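Local coordinates for protein mannonate dehydratase (PDB 3BDK) that probably catalyses the dehydration of D-mannonate to 2-dehydro-3-deoxy-D-gluconate, using ferrous iron or manganese, at residues H219-P224 with I233-E238. Residues are numbered along the deposited sequence; the frame is centred on the assembly and turned at random.
Sequences HPDDPP and IITGQE. With MN (manganese (II) ion), chain D; DNO (D-mannose), chain C.
A single carboxylate oxygen, OD1 of the buried Asp-221, receives two successive backbone N-H groups. The N of Ile-234 lies 3.1 Å from Asp-221 OD1 and approaches from above the carboxylate plane, 69° out of it; the N of Ile-233, 2.9 Å from the same oxygen, makes only a weak, bent bond. In return the backbone N of Asp-221 donates to Ile-234 O, whose modelled position is less certain. Ile-234 is the centre of an inverse gamma turn. Further along, Thr-235 sets its CB and CG2 against Pro-224 O (CG2 to O 3.2 Å), while Pro-224 CB lies 3.5 Å from Thr-235 O.

The other side of 219-224 belongs to the active site. His-219 binds manganese through NE2 (2.5 Å), alongside His-286, Asp-330 and O2 of the bound D-mannose. Its ND1 donates to Pro-220 O on a lone pair, which probably helps set the ring's rotation, although that oxygen lies 29° out of the ring plane. Asp-222, joined to Pro-223 by a cis peptide bond, forms a salt bridge with Arg-133.

In this xylose isomerase-like TIM barrel, the contact joins the loop leaving strand 215-218 to the lead-in of helix 237-245, with Gly-236 at the N-cap position; helix 258-262 packs on Pro-220 and Ile-234, and helix 191-210 on both isoleucines.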
loop_
_atom_site.group_PDB
_atom_site.type_symbol
_atom_site.label_atom_id
_atom_site.label_comp_id
_atom_site.label_asym_id
_atom_site.label_seq_id
_atom_site.Cartn_x
_atom_site.Cartn_y
_atom_site.Cartn_z
ATOM N N HIS A 219 21.768 -13.093 0.840
ATOM C CA HIS A 219 20.660 -13.040 1.786
ATOM C C HIS A 219 21.120 -13.402 3.194
ATOM O O HIS A 219 21.681 -14.475 3.417
ATOM C CB HIS A 219 19.533 -13.975 1.344
ATOM C CG HIS A 219 18.212 -13.671 1.979
ATOM N ND1 HIS A 219 17.854 -14.154 3.220
ATOM C CD2 HIS A 219 17.163 -12.934 1.545
ATOM C CE1 HIS A 219 16.641 -13.727 3.523
ATOM N NE2 HIS A 219 16.199 -12.985 2.524
ATOM N N PRO A 220 20.879 -12.500 4.140
ATOM C CA PRO A 220 21.396 -12.657 5.504
ATOM C C PRO A 220 20.817 -13.890 6.190
ATOM O O PRO A 220 19.883 -14.502 5.672
ATOM C CB PRO A 220 20.908 -11.388 6.205
ATOM C CG PRO A 220 19.672 -11.010 5.469
ATOM C CD PRO A 220 19.914 -11.392 4.036
ATOM N N ASP A 221 21.372 -14.245 7.344
ATOM C CA ASP A 221 20.956 -15.448 8.056
ATOM C C ASP A 221 19.636 -15.228 8.787
ATOM O O ASP A 221 19.461 -14.229 9.484
ATOM C CB ASP A 221 22.039 -15.886 9.045
ATOM C CG ASP A 221 23.046 -16.833 8.425
ATOM O OD1 ASP A 221 24.052 -17.155 9.093
ATOM O OD2 ASP A 221 22.833 -17.256 7.269
ATOM N N ASP A 222 18.711 -16.167 8.622
ATOM C CA ASP A 222 17.312 -15.932 8.958
ATOM C C ASP A 222 16.721 -17.115 9.718
ATOM O O ASP A 222 16.285 -18.096 9.115
ATOM C CB ASP A 222 16.496 -15.658 7.693
ATOM C CG ASP A 222 15.004 -15.623 7.958
ATOM O OD1 ASP A 222 14.610 -15.526 9.140
ATOM O OD2 ASP A 222 14.224 -15.693 6.986
ATOM N N PRO A 223 16.707 -17.015 11.043
ATOM C CA PRO A 223 17.140 -15.792 11.727
ATOM C C PRO A 223 18.655 -15.741 11.891
ATOM O O PRO A 223 19.350 -16.675 11.491
ATOM C CB PRO A 223 16.467 -15.907 13.096
ATOM C CG PRO A 223 16.324 -17.370 13.317
ATOM C CD PRO A 223 16.062 -17.966 11.963
ATOM N N PRO A 224 19.157 -14.657 12.474
ATOM C CA PRO A 224 20.589 -14.350 12.429
ATOM C C PRO A 224 21.303 -14.787 13.704
ATOM O O PRO A 224 22.157 -14.060 14.211
ATOM C CB PRO A 224 20.611 -12.825 12.310
ATOM C CG PRO A 224 19.352 -12.385 12.966
ATOM C CD PRO A 224 18.335 -13.448 12.661
ATOM N N ILE A 233 26.682 -17.329 10.290
ATOM C CA ILE A 233 27.694 -16.276 10.253
ATOM C C ILE A 233 27.217 -14.945 9.668
ATOM O O ILE A 233 27.777 -13.875 9.977
ATOM C CB ILE A 233 29.035 -16.739 9.592
ATOM C CG1 ILE A 233 28.808 -17.304 8.174
ATOM C CG2 ILE A 233 29.773 -17.720 10.504
ATOM C CD1 ILE A 233 30.101 -17.632 7.433
ATOM N N ILE A 234 26.189 -14.981 8.837
ATOM C CA ILE A 234 25.718 -13.741 8.265
ATOM C C ILE A 234 24.612 -13.223 9.158
ATOM O O ILE A 234 23.425 -13.384 8.889
ATOM C CB ILE A 234 25.352 -13.874 6.760
ATOM C CG1 ILE A 234 26.404 -14.742 6.049
ATOM C CG2 ILE A 234 25.350 -12.515 6.099
ATOM C CD1 ILE A 234 27.856 -14.176 6.137
ATOM N N THR A 235 25.039 -12.583 10.232
ATOM C CA THR A 235 24.183 -12.368 11.379
ATOM C C THR A 235 24.124 -10.905 11.878
ATOM O O THR A 235 23.233 -10.574 12.656
ATOM C CB THR A 235 24.601 -13.353 12.554
ATOM O OG1 THR A 235 25.950 -13.104 12.951
ATOM C CG2 THR A 235 24.480 -14.822 12.149
ATOM N N GLY A 236 25.051 -10.042 11.431
ATOM C CA GLY A 236 25.145 -8.653 11.915
ATOM C C GLY A 236 26.242 -7.764 11.316
ATOM O O GLY A 236 26.927 -8.141 10.357
ATOM N N GLN A 237 26.416 -6.574 11.899
ATOM C CA GLN A 237 27.351 -5.557 11.389
ATOM C C GLN A 237 28.762 -6.073 11.148
ATOM O O GLN A 237 29.337 -5.802 10.100
ATOM C CB GLN A 237 27.400 -4.334 12.315
ATOM C CG GLN A 237 28.391 -3.223 11.890
ATOM C CD GLN A 237 28.200 -2.724 10.446
ATOM O OE1 GLN A 237 27.087 -2.705 9.914
ATOM N NE2 GLN A 237 29.296 -2.318 9.814
ATOM N N GLU A 238 29.310 -6.805 12.128
ATOM C CA GLU A 238 30.619 -7.471 12.004
ATOM C C GLU A 238 30.723 -8.355 10.791
ATOM O O GLU A 238 31.671 -8.241 10.013
ATOM C CB GLU A 238 30.885 -8.361 13.215
ATOM C CG GLU A 238 31.992 -7.885 14.085
ATOM C CD GLU A 238 31.654 -6.585 14.750
ATOM O OE1 GLU A 238 31.830 -5.510 14.110
ATOM O OE2 GLU A 238 31.208 -6.658 15.919
HETATM MN MN MN D . 13.781 -13.033 1.981
HETATM C C1 DNO C . 12.829 -16.902 3.490
HETATM C C2 DNO C . 12.348 -16.364 2.133
HETATM C C3 DNO C . 12.042 -17.458 1.062
HETATM C C4 DNO C . 13.114 -18.516 0.644
HETATM C C5 DNO C . 14.606 -18.086 0.510
HETATM C C6 DNO C . 15.308 -18.976 -0.524
HETATM O O1 DNO C . 12.903 -16.156 4.468
HETATM O O2 DNO C . 13.262 -15.370 1.636
HETATM O O3 DNO C . 11.621 -16.806 -0.133
HETATM O O4 DNO C . 12.991 -19.673 1.482
HETATM O O5 DNO C . 14.780 -16.718 0.109
HETATM O O6 DNO C . 15.997 -20.033 0.150
#